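Local coordinates for protein Cap5O (Staphylococcus aureus, PDB 3OJO) that probably oxidises UDP-N-acetyl-mannosamine, with NAD as the electron acceptor, in the synthesis of capsular polysaccharide, at residues E218-D223 against H268-D273; S129-K134 against T210-K215; K401-T406 against E415-Y420. One frame throughout, in Å; residues are numbered along the deposited sequence.

Contact 1 of 3, residues E218-D223 against H268-D273; sequences ENTYRD and HCLAVD. With PDC (pyridine-2,6-dicarboxylic acid), chain L; PDC (pyridine-2,6-dicarboxylic acid), chain I.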
loop_
_atom_site.group_PDB
_atom_site.type_symbol
_atom_site.label_atom_id
_atom_site.label_comp_id
_atom_site.label_asym_id
_atom_site.label_seq_id
_atom_site.Cartn_x
_atom_site.Cartn_y
_atom_site.Cartn_z
ATOM N N GLU B 218 2.884 -6.811 7.769
ATOM C CA GLU B 218 2.370 -7.613 6.656
ATOM C C GLU B 218 0.850 -7.449 6.618
ATOM O O GLU B 218 0.283 -7.129 5.572
ATOM C CB GLU B 218 2.723 -9.104 6.854
ATOM C CG GLU B 218 4.164 -9.471 6.508
ATOM C CD GLU B 218 4.565 -10.919 6.760
ATOM O OE1 GLU B 218 5.783 -11.214 6.755
ATOM O OE2 GLU B 218 3.664 -11.764 6.954
ATOM N N ASN B 219 0.206 -7.598 7.790
ATOM C CA ASN B 219 -1.226 -7.474 7.966
ATOM C C ASN B 219 -1.736 -6.069 7.660
ATOM O O ASN B 219 -2.827 -5.918 7.103
ATOM C CB ASN B 219 -1.603 -7.889 9.382
ATOM C CG ASN B 219 -1.518 -9.372 9.643
ATOM O OD1 ASN B 219 -1.111 -10.151 8.788
ATOM N ND2 ASN B 219 -1.885 -9.797 10.854
ATOM N N THR B 220 -0.960 -5.061 8.066
ATOM C CA THR B 220 -1.188 -3.623 7.931
ATOM C C THR B 220 -1.052 -3.151 6.475
ATOM O O THR B 220 -1.928 -2.422 5.994
ATOM C CB THR B 220 -0.262 -2.902 8.895
ATOM O OG1 THR B 220 -0.600 -3.330 10.213
ATOM C CG2 THR B 220 -0.383 -1.419 8.806
ATOM N N TYR B 221 0.026 -3.575 5.773
ATOM C CA TYR B 221 0.204 -3.255 4.366
ATOM C C TYR B 221 -1.014 -3.739 3.612
ATOM O O TYR B 221 -1.554 -3.021 2.777
ATOM C CB TYR B 221 1.479 -3.898 3.778
ATOM C CG TYR B 221 1.568 -3.789 2.266
ATOM C CD1 TYR B 221 2.040 -2.631 1.656
ATOM C CD2 TYR B 221 1.155 -4.834 1.448
ATOM C CE1 TYR B 221 2.112 -2.527 0.261
ATOM C CE2 TYR B 221 1.221 -4.742 0.064
ATOM C CZ TYR B 221 1.682 -3.581 -0.529
ATOM O OH TYR B 221 1.737 -3.496 -1.897
ATOM N N ARG B 222 -1.452 -4.960 3.927
ATOM C CA ARG B 222 -2.613 -5.582 3.303
ATOM C C ARG B 222 -3.927 -4.852 3.636
ATOM O O ARG B 222 -4.733 -4.685 2.746
ATOM C CB ARG B 222 -2.652 -7.080 3.646
ATOM C CG ARG B 222 -3.841 -7.807 3.043
ATOM C CD ARG B 222 -3.939 -9.263 3.451
ATOM N NE ARG B 222 -5.246 -9.831 3.105
ATOM C CZ ARG B 222 -5.654 -10.145 1.871
ATOM N NH1 ARG B 222 -4.855 -9.947 0.824
ATOM N NH2 ARG B 222 -6.871 -10.638 1.675
ATOM N N ASP B 223 -4.122 -4.390 4.887
ATOM C CA ASP B 223 -5.357 -3.729 5.305
ATOM C C ASP B 223 -5.507 -2.339 4.717
ATOM O O ASP B 223 -6.574 -2.017 4.214
ATOM C CB ASP B 223 -5.492 -3.723 6.846
ATOM C CG ASP B 223 -6.888 -3.400 7.357
ATOM O OD1 ASP B 223 -7.766 -4.268 7.270
ATOM O OD2 ASP B 223 -7.091 -2.287 7.859
ATOM N N HIS B 268 -7.474 -11.752 11.201
ATOM C CA HIS B 268 -6.210 -11.133 11.648
ATOM C C HIS B 268 -6.249 -9.744 12.320
ATOM O O HIS B 268 -7.119 -8.922 12.019
ATOM C CB HIS B 268 -5.227 -11.085 10.459
ATOM C CG HIS B 268 -5.801 -10.462 9.218
ATOM N ND1 HIS B 268 -6.467 -11.223 8.264
ATOM C CD2 HIS B 268 -5.800 -9.169 8.819
ATOM C CE1 HIS B 268 -6.845 -10.370 7.322
ATOM N NE2 HIS B 268 -6.467 -9.125 7.608
ATOM N N CYS B 269 -5.244 -9.468 13.177
ATOM C CA CYS B 269 -5.090 -8.201 13.886
ATOM C C CYS B 269 -3.813 -7.451 13.487
ATOM O O CYS B 269 -2.841 -8.071 13.040
ATOM C CB CYS B 269 -5.230 -8.375 15.395
ATOM S SG CYS B 269 -4.369 -9.816 16.086
ATOM N N LEU B 270 -3.843 -6.105 13.591
ATOM C CA LEU B 270 -2.800 -5.208 13.079
ATOM C C LEU B 270 -1.634 -4.791 13.989
ATOM O O LEU B 270 -1.632 -5.123 15.177
ATOM C CB LEU B 270 -3.442 -3.980 12.416
ATOM C CG LEU B 270 -4.566 -4.211 11.440
ATOM C CD1 LEU B 270 -5.009 -2.901 10.853
ATOM C CD2 LEU B 270 -4.174 -5.188 10.329
ATOM N N ALA B 271 -0.645 -4.046 13.401
ATOM C CA ALA B 271 0.584 -3.496 14.006
ATOM C C ALA B 271 0.312 -2.357 15.027
ATOM O O ALA B 271 0.980 -1.312 15.029
ATOM C CB ALA B 271 1.548 -3.030 12.910
ATOM N N VAL B 272 -0.666 -2.582 15.913
ATOM C CA VAL B 272 -1.028 -1.619 16.943
ATOM C C VAL B 272 -1.111 -2.274 18.300
ATOM O O VAL B 272 -1.878 -3.222 18.487
ATOM C CB VAL B 272 -2.281 -0.770 16.606
ATOM C CG1 VAL B 272 -1.931 0.389 15.673
ATOM C CG2 VAL B 272 -3.406 -1.629 16.025
ATOM N N ASP B 273 -0.277 -1.809 19.235
ATOM C CA ASP B 273 -0.332 -2.304 20.600
ATOM C C ASP B 273 -1.439 -1.491 21.312
ATOM O O ASP B 273 -1.531 -0.270 21.104
ATOM C CB ASP B 273 1.038 -2.240 21.300
ATOM C CG ASP B 273 1.461 -0.868 21.768
ATOM O OD1 ASP B 273 2.128 -0.158 20.988
ATOM O OD2 ASP B 273 1.131 -0.508 22.916
HETATM N N1 PDC L . -1.198 -12.527 4.046
HETATM C C2 PDC L . -1.173 -11.714 2.985
HETATM C C3 PDC L . -0.653 -10.435 3.174
HETATM C C4 PDC L . -0.254 -10.097 4.494
HETATM C C5 PDC L . -0.319 -11.028 5.546
HETATM C C6 PDC L . -0.799 -12.271 5.253
HETATM C C7 PDC L . -1.677 -12.289 1.696
HETATM O O1 PDC L . -1.664 -11.638 0.669
HETATM O O2 PDC L . -2.138 -13.581 1.715
HETATM C C8 PDC L . -0.926 -13.402 6.190
HETATM O O3 PDC L . -0.561 -13.328 7.366
HETATM O O4 PDC L . -1.442 -14.551 5.703
HETATM N N1 PDC I . -3.768 -15.614 2.162
HETATM C C2 PDC I . -4.754 -14.750 2.586
HETATM C C3 PDC I . -5.979 -14.555 1.866
HETATM C C4 PDC I . -6.144 -15.287 0.678
HETATM C C5 PDC I . -5.112 -16.180 0.294
HETATM C C6 PDC I . -3.909 -16.344 1.047
HETATM C C7 PDC I . -4.524 -14.003 3.812
HETATM O O1 PDC I . -5.359 -13.221 4.289
HETATM O O2 PDC I . -3.364 -14.290 4.403
HETATM C C8 PDC I . -2.819 -17.275 0.548
HETATM O O3 PDC I . -2.906 -17.932 -0.457
HETATM O O4 PDC I . -1.667 -17.464 1.173
#
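N219 and T220 of helix 208-238 hold the loop 268-273 in a buried helix-to-loop contact of the central domain. The N219 amide makes the shorter of the two hydrogen bonds. Its ND2 donates to C269 O at 2.9 Å, with 172° at the hydrogen and the oxygen in the amide plane. CG of N219 stands beside its own backbone N (chi1 -72°), and this turns the amide toward the backbone of C269. ND2 also meets CB of H268 at 3.6 Å. On the other side of the amide, N219 OD1 faces C5 of one pyridine-dicarboxylate (chain L) at 3.5 Å. R222 lays CD against C3 of the same ring.

The second bond is longer. A271 N, at the centre of an inverse gamma turn, reaches T220 OG1 at 3.3 Å. That oxygen is also hydrogen-bonded to L216 O. L270 adds the apolar part, packing along N219, T220 and D223. Its CD2 meets N219 O at 3.6 Å, and its CD1 meets OD2 of D223, whose OD1 is salt-bridged to R101.

C269 is joined to C103 by a disulfide. Helix 286-312 covers T220 and L270 through I288, and L228 of the second subunit also packs on T220.

Contact 2 of 3, residues S129-K134 against T210-K215; sequences STIAPK and TAEMSK. With NAD (nicotinamide-adenine-dinucleotide), chain J.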
loop_
_atom_site.group_PDB
_atom_site.type_symbol
_atom_site.label_atom_id
_atom_site.label_comp_id
_atom_site.label_asym_id
_atom_site.label_seq_id
_atom_site.Cartn_x
_atom_site.Cartn_y
_atom_site.Cartn_z
ATOM N N SER B 129 1.653 -17.718 18.776
ATOM C CA SER B 129 0.460 -16.888 18.631
ATOM C C SER B 129 0.830 -15.483 18.155
ATOM O O SER B 129 1.941 -15.007 18.412
ATOM C CB SER B 129 -0.241 -16.769 19.987
ATOM O OG SER B 129 -0.532 -18.043 20.529
ATOM N N THR B 130 -0.115 -14.800 17.514
ATOM C CA THR B 130 0.111 -13.438 17.047
ATOM C C THR B 130 0.184 -12.518 18.228
ATOM O O THR B 130 -0.722 -12.529 19.064
ATOM C CB THR B 130 -0.946 -13.032 16.024
ATOM O OG1 THR B 130 -0.811 -13.932 14.919
ATOM C CG2 THR B 130 -0.774 -11.587 15.550
ATOM N N ILE B 131 1.276 -11.755 18.342
ATOM C CA ILE B 131 1.431 -10.837 19.464
ATOM C C ILE B 131 1.773 -9.432 19.025
ATOM O O ILE B 131 2.491 -9.256 18.031
ATOM C CB ILE B 131 2.368 -11.390 20.564
ATOM C CG1 ILE B 131 3.787 -11.623 20.035
ATOM C CG2 ILE B 131 1.756 -12.625 21.259
ATOM C CD1 ILE B 131 4.720 -12.200 21.008
ATOM N N ALA B 132 1.278 -8.432 19.782
ATOM C CA ALA B 132 1.547 -7.017 19.520
ATOM C C ALA B 132 3.025 -6.746 19.740
ATOM O O ALA B 132 3.641 -7.428 20.562
ATOM C CB ALA B 132 0.703 -6.136 20.427
ATOM N N PRO B 133 3.645 -5.789 19.015
ATOM C CA PRO B 133 5.079 -5.536 19.232
ATOM C C PRO B 133 5.362 -5.123 20.666
ATOM O O PRO B 133 4.544 -4.447 21.299
ATOM C CB PRO B 133 5.408 -4.443 18.215
ATOM C CG PRO B 133 4.330 -4.535 17.204
ATOM C CD PRO B 133 3.102 -4.868 17.994
ATOM N N LYS B 134 6.484 -5.626 21.189
ATOM C CA LYS B 134 6.978 -5.413 22.553
ATOM C C LYS B 134 6.338 -6.280 23.645
ATOM O O LYS B 134 6.587 -6.044 24.821
ATOM C CB LYS B 134 7.144 -3.918 22.907
ATOM C CG LYS B 134 8.192 -3.256 22.010
ATOM C CD LYS B 134 8.881 -2.151 22.685
ATOM C CE LYS B 134 10.002 -2.471 23.637
ATOM N NZ LYS B 134 10.722 -1.197 23.901
ATOM N N THR B 210 11.422 -7.345 16.303
ATOM C CA THR B 210 11.454 -7.325 14.844
ATOM C C THR B 210 10.506 -8.374 14.280
ATOM O O THR B 210 9.807 -8.086 13.311
ATOM C CB THR B 210 12.896 -7.425 14.317
ATOM O OG1 THR B 210 13.635 -6.309 14.816
ATOM C CG2 THR B 210 12.977 -7.430 12.775
ATOM N N ALA B 211 10.465 -9.563 14.908
ATOM C CA ALA B 211 9.588 -10.666 14.534
ATOM C C ALA B 211 8.108 -10.266 14.729
ATOM O O ALA B 211 7.252 -10.603 13.894
ATOM C CB ALA B 211 9.910 -11.900 15.392
ATOM N N GLU B 212 7.812 -9.605 15.864
ATOM C CA GLU B 212 6.466 -9.145 16.180
ATOM C C GLU B 212 6.004 -8.086 15.144
ATOM O O GLU B 212 4.987 -8.283 14.502
ATOM C CB GLU B 212 6.393 -8.578 17.609
ATOM C CG GLU B 212 6.735 -9.567 18.711
ATOM C CD GLU B 212 7.001 -8.968 20.082
ATOM O OE1 GLU B 212 7.561 -7.851 20.162
ATOM O OE2 GLU B 212 6.686 -9.642 21.086
ATOM N N MET B 213 6.763 -6.995 14.998
ATOM C CA MET B 213 6.507 -5.852 14.136
ATOM C C MET B 213 6.323 -6.226 12.666
ATOM O O MET B 213 5.397 -5.733 12.012
ATOM C CB MET B 213 7.617 -4.796 14.316
ATOM C CG MET B 213 7.224 -3.375 13.875
ATOM S SD MET B 213 5.504 -2.896 14.241
ATOM C CE MET B 213 5.710 -1.701 15.589
ATOM N N SER B 214 7.185 -7.112 12.175
ATOM C CA SER B 214 7.205 -7.612 10.813
ATOM C C SER B 214 5.897 -8.298 10.424
ATOM O O SER B 214 5.377 -8.080 9.324
ATOM C CB SER B 214 8.400 -8.557 10.630
ATOM O OG SER B 214 8.172 -9.558 9.644
ATOM N N LYS B 215 5.401 -9.164 11.288
ATOM C CA LYS B 215 4.204 -9.936 10.979
ATOM C C LYS B 215 2.946 -9.098 10.965
ATOM O O LYS B 215 2.031 -9.330 10.179
ATOM C CB LYS B 215 4.104 -11.175 11.889
ATOM C CG LYS B 215 4.985 -12.300 11.373
ATOM C CD LYS B 215 4.504 -12.884 10.026
ATOM C CE LYS B 215 5.623 -13.532 9.245
ATOM N NZ LYS B 215 5.434 -15.005 9.136
HETATM P PA NAD J . -7.815 -22.108 17.526
HETATM O O1A NAD J . -8.996 -21.426 18.094
HETATM O O2A NAD J . -8.188 -23.041 16.443
HETATM O O5B NAD J . -7.070 -22.909 18.705
HETATM C C5B NAD J . -6.857 -22.341 19.970
HETATM C C4B NAD J . -6.963 -23.451 20.988
HETATM O O4B NAD J . -6.311 -23.059 22.176
HETATM C C3B NAD J . -8.413 -23.810 21.338
HETATM O O3B NAD J . -8.564 -25.225 21.322
HETATM C C2B NAD J . -8.536 -23.330 22.779
HETATM O O2B NAD J . -9.447 -24.085 23.553
HETATM C C1B NAD J . -7.109 -23.448 23.285
HETATM N N9A NAD J . -6.874 -22.551 24.426
HETATM C C8A NAD J . -7.360 -21.269 24.568
HETATM N N7A NAD J . -6.836 -20.727 25.690
HETATM C C5A NAD J . -6.031 -21.655 26.263
HETATM C C6A NAD J . -5.270 -21.630 27.433
HETATM N N6A NAD J . -5.276 -20.519 28.178
HETATM N N1A NAD J . -4.521 -22.751 27.784
HETATM C C2A NAD J . -4.520 -23.877 26.976
HETATM N N3A NAD J . -5.278 -23.896 25.822
HETATM C C4A NAD J . -6.022 -22.803 25.471
HETATM O O3 NAD J . -6.755 -20.983 17.044
HETATM P PN NAD J . -5.600 -21.250 15.961
HETATM O O1N NAD J . -6.207 -21.105 14.614
HETATM O O2N NAD J . -4.855 -22.482 16.321
HETATM O O5D NAD J . -4.653 -19.992 16.149
HETATM C C5D NAD J . -4.278 -19.533 17.422
HETATM C C4D NAD J . -3.585 -18.186 17.242
HETATM O O4D NAD J . -2.432 -18.332 16.429
HETATM C C3D NAD J . -4.415 -17.154 16.478
HETATM O O3D NAD J . -5.475 -16.544 17.191
HETATM C C2D NAD J . -3.325 -16.180 16.104
HETATM O O2D NAD J . -2.852 -15.565 17.274
HETATM C C1D NAD J . -2.222 -17.139 15.685
HETATM N N1N NAD J . -2.336 -17.322 14.220
HETATM C C2N NAD J . -3.029 -18.372 13.661
HETATM C C3N NAD J . -3.132 -18.474 12.265
HETATM C C7N NAD J . -3.483 -19.789 11.626
HETATM O O7N NAD J . -2.708 -20.209 10.519
HETATM N N7N NAD J . -4.516 -20.506 12.088
HETATM C C4N NAD J . -2.559 -17.487 11.451
HETATM C C5N NAD J . -1.891 -16.405 12.022
HETATM C C6N NAD J . -1.806 -16.335 13.414
#
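E212 of helix 208-238 reaches across to the loop 129-134 and carries most of the contact. Its carboxylate takes the backbone N-H of K134 on OE1 at 2.7 Å, with 147° at the hydrogen. The donor comes from above the carboxylate plane, 48° out of it. The other oxygen, OE2, accepts a hydrogen bond from the backbone N of M136. E212 therefore grips two amides at the start of helix 135-145, where K134 holds the N-cap position. The positive end of that helix would probably stabilise a charged carboxylate here.

Packing is tight around this buried group. I131 CD1 lies only 3.2 Å from E212 OE2, and I131 CG1 is 3.8 Å from E212 CG. I131 comes across the E212 chain obliquely. Its CG1 is wedged between its own N and carbonyl carbon (chi1 62°), and this turns the branch onto the glutamate. P133 sits over the helix, with CA 3.5 Å from E212 OE1. M213 bends at chi2 and chi3 to bring its methyl to the proline, CE to P133 CG 3.5 Å, the two side chains at about a right angle.

The ends of the contact are looser. K134 is partly exposed and its CB points away from 210-215; NZ is hydrogen-bonded to L239 O of the second subunit. At the other end T130 hardly touches the helix segment. It serves the cofactor instead, with T130 N donating to NAD O2D at 2.9 Å.

The contact lies between the NAD-binding and central domains. H159 of strand 156-159 packs on I131 and E212, I179 of strand 178-182 packs against A211 and S214, and I241 of the second subunit covers P133.

Contact 3 of 3, residues K401-T406 against E415-Y420; sequences KVIFDT and EDVLYY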
loop_
_atom_site.group_PDB
_atom_site.type_symbol
_atom_site.label_atom_id
_atom_site.label_comp_id
_atom_site.label_asym_id
_atom_site.label_seq_id
_atom_site.Cartn_x
_atom_site.Cartn_y
_atom_site.Cartn_z
ATOM N N LYS B 401 -33.171 -13.199 -12.022
ATOM C CA LYS B 401 -31.815 -13.732 -12.133
ATOM C C LYS B 401 -30.736 -12.619 -12.152
ATOM O O LYS B 401 -30.181 -12.290 -13.210
ATOM C CB LYS B 401 -31.687 -14.706 -13.320
ATOM C CG LYS B 401 -32.476 -16.003 -13.151
ATOM C CD LYS B 401 -32.260 -16.943 -14.333
ATOM C CE LYS B 401 -33.355 -17.969 -14.468
ATOM N NZ LYS B 401 -33.091 -18.913 -15.588
ATOM N N VAL B 402 -30.472 -12.016 -10.967
ATOM C CA VAL B 402 -29.441 -10.979 -10.813
ATOM C C VAL B 402 -28.403 -11.343 -9.744
ATOM O O VAL B 402 -28.762 -11.829 -8.671
ATOM C CB VAL B 402 -29.935 -9.500 -10.740
ATOM C CG1 VAL B 402 -31.041 -9.215 -11.757
ATOM C CG2 VAL B 402 -30.373 -9.104 -9.342
ATOM N N ILE B 403 -27.117 -11.136 -10.066
ATOM C CA ILE B 403 -25.983 -11.412 -9.182
ATOM C C ILE B 403 -25.153 -10.142 -8.941
ATOM O O ILE B 403 -24.694 -9.525 -9.909
ATOM C CB ILE B 403 -25.072 -12.542 -9.758
ATOM C CG1 ILE B 403 -25.823 -13.879 -9.892
ATOM C CG2 ILE B 403 -23.781 -12.705 -8.917
ATOM C CD1 ILE B 403 -25.056 -14.955 -10.613
ATOM N N PHE B 404 -24.931 -9.779 -7.652
ATOM C CA PHE B 404 -24.010 -8.713 -7.254
ATOM C C PHE B 404 -22.846 -9.389 -6.513
ATOM O O PHE B 404 -22.983 -9.842 -5.367
ATOM C CB PHE B 404 -24.653 -7.585 -6.422
ATOM C CG PHE B 404 -23.675 -6.509 -5.992
ATOM C CD1 PHE B 404 -22.631 -6.112 -6.830
ATOM C CD2 PHE B 404 -23.796 -5.892 -4.755
ATOM C CE1 PHE B 404 -21.713 -5.144 -6.420
ATOM C CE2 PHE B 404 -22.886 -4.910 -4.358
ATOM C CZ PHE B 404 -21.859 -4.540 -5.198
ATOM N N ASP B 405 -21.717 -9.512 -7.221
ATOM C CA ASP B 405 -20.528 -10.183 -6.724
ATOM C C ASP B 405 -19.521 -9.180 -6.173
ATOM O O ASP B 405 -18.886 -8.452 -6.929
ATOM C CB ASP B 405 -19.953 -11.091 -7.819
ATOM C CG ASP B 405 -18.820 -12.005 -7.425
ATOM O OD1 ASP B 405 -18.589 -12.181 -6.211
ATOM O OD2 ASP B 405 -18.171 -12.556 -8.327
ATOM N N THR B 406 -19.404 -9.135 -4.834
ATOM C CA THR B 406 -18.503 -8.239 -4.114
ATOM C C THR B 406 -17.062 -8.765 -4.100
ATOM O O THR B 406 -16.164 -8.034 -3.681
ATOM C CB THR B 406 -19.031 -7.973 -2.679
ATOM O OG1 THR B 406 -18.877 -9.136 -1.885
ATOM C CG2 THR B 406 -20.452 -7.486 -2.654
ATOM N N GLU B 415 -26.292 -15.575 -19.795
ATOM C CA GLU B 415 -27.174 -14.961 -20.788
ATOM C C GLU B 415 -28.471 -14.537 -20.109
ATOM O O GLU B 415 -28.792 -13.344 -20.115
ATOM C CB GLU B 415 -27.424 -15.880 -21.994
ATOM C CG GLU B 415 -27.643 -15.115 -23.294
ATOM C CD GLU B 415 -29.036 -14.546 -23.505
ATOM O OE1 GLU B 415 -29.928 -15.307 -23.945
ATOM O OE2 GLU B 415 -29.229 -13.333 -23.255
ATOM N N ASP B 416 -29.182 -15.495 -19.470
ATOM C CA ASP B 416 -30.432 -15.231 -18.735
ATOM C C ASP B 416 -30.153 -14.395 -17.478
ATOM O O ASP B 416 -30.992 -13.578 -17.089
ATOM C CB ASP B 416 -31.127 -16.539 -18.280
ATOM C CG ASP B 416 -31.203 -17.660 -19.293
ATOM O OD1 ASP B 416 -32.063 -17.584 -20.201
ATOM O OD2 ASP B 416 -30.461 -18.654 -19.131
ATOM N N VAL B 417 -28.969 -14.612 -16.856
ATOM C CA VAL B 417 -28.553 -14.000 -15.590
ATOM C C VAL B 417 -27.811 -12.676 -15.813
ATOM O O VAL B 417 -26.885 -12.617 -16.629
ATOM C CB VAL B 417 -27.717 -14.987 -14.713
ATOM C CG1 VAL B 417 -27.528 -14.451 -13.300
ATOM C CG2 VAL B 417 -28.338 -16.390 -14.664
ATOM N N LEU B 418 -28.216 -11.621 -15.070
ATOM C CA LEU B 418 -27.559 -10.311 -15.091
ATOM C C LEU B 418 -26.456 -10.298 -14.018
ATOM O O LEU B 418 -26.759 -10.323 -12.822
ATOM C CB LEU B 418 -28.562 -9.182 -14.828
ATOM C CG LEU B 418 -29.517 -8.824 -15.958
ATOM C CD1 LEU B 418 -30.727 -8.105 -15.414
ATOM C CD2 LEU B 418 -28.839 -7.953 -16.995
ATOM N N TYR B 419 -25.183 -10.310 -14.454
ATOM C CA TYR B 419 -24.030 -10.334 -13.552
ATOM C C TYR B 419 -23.376 -8.968 -13.318
ATOM O O TYR B 419 -22.920 -8.314 -14.260
ATOM C CB TYR B 419 -22.982 -11.372 -13.998
ATOM C CG TYR B 419 -21.740 -11.377 -13.133
ATOM C CD1 TYR B 419 -20.606 -10.663 -13.506
ATOM C CD2 TYR B 419 -21.700 -12.092 -11.938
ATOM C CE1 TYR B 419 -19.473 -10.635 -12.697
ATOM C CE2 TYR B 419 -20.568 -12.079 -11.127
ATOM C CZ TYR B 419 -19.458 -11.346 -11.510
ATOM O OH TYR B 419 -18.331 -11.343 -10.734
ATOM N N TYR B 420 -23.228 -8.606 -12.041
ATOM C CA TYR B 420 -22.590 -7.364 -11.635
ATOM C C TYR B 420 -21.407 -7.583 -10.692
ATOM O O TYR B 420 -21.373 -8.537 -9.911
ATOM C CB TYR B 420 -23.599 -6.363 -11.052
ATOM C CG TYR B 420 -24.732 -6.007 -11.991
ATOM C CD1 TYR B 420 -25.883 -6.789 -12.057
ATOM C CD2 TYR B 420 -24.687 -4.848 -12.764
ATOM C CE1 TYR B 420 -26.940 -6.453 -12.902
ATOM C CE2 TYR B 420 -25.745 -4.494 -13.600
ATOM C CZ TYR B 420 -26.867 -5.304 -13.671
ATOM O OH TYR B 420 -27.912 -4.984 -14.501
#
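D405 and Y419 make the side-chain link between these two parallel strands. Y419 OH donates to D405 OD2 at 2.7 Å, on the anti side of the carboxylate and 18° out of its plane. OD2 lies in the plane of the tyrosine ring, at its edge. D405 has CG anti to N (chi1 -172°), which brings the carboxylate to the hydroxyl. OD2 also accepts hydrogen bonds from the backbone N of V409 and V410, and OD1 from K407 N. The aspartate thus holds the loop after its strand as well as the neighbouring strand.

Four backbone hydrogen bonds join 401-405 to 418-420. L418 N gives to K401 O and Y420 N to I403 O. I403 N gives to L418 O at 2.9 Å, and D405 N to Y420 O. The short strand axes are 4.8 Å apart and only 12° from parallel.

Side chains then pack on both faces. On one face V402 and L418 lie side by side, CG1 to CD1 3.8 Å. F404 and Y420 meet more loosely on that face, CD1 to CB 4.3 Å. F404 is covered by T305 and I309 of helix 286-312, and the Y420 ring meets F428 edge-to-face. On the other face I403 CG2 reaches CD2 of Y419 at 3.7 Å, and I403 CD1 touches V417 CG1 at the same distance. K401 extends beside D416 at the exposed end, but its NZ forms its salt bridge with D396.

Strand 377-380 flanks strand 402-405 on its other side, and strand 418-420 is the outermost strand within the chain. The pair closes one edge of the five-stranded parallel sheet of the UDP-binding domain, a Rossmann-like alpha/beta fold.

From the N terminus, contact 2 comes first. It closes the long loop from 134 to 210 and ties the NAD-binding domain to the start of helix 208-238. Contact 1 follows on the same helix, closing the loop from 223 to 268 within the central domain. Contact 3 closes a short connection of eight residues, far along in the UDP-binding domain. The three follow in series, with none inside another. Contacts 1 and 2 touch: C269 SG lies 4.0 Å from T130 CG2, and D273 packs on A132. Both also reach the second subunit. Contact 3 stands apart, its centre about 42 Å from that of contact 2.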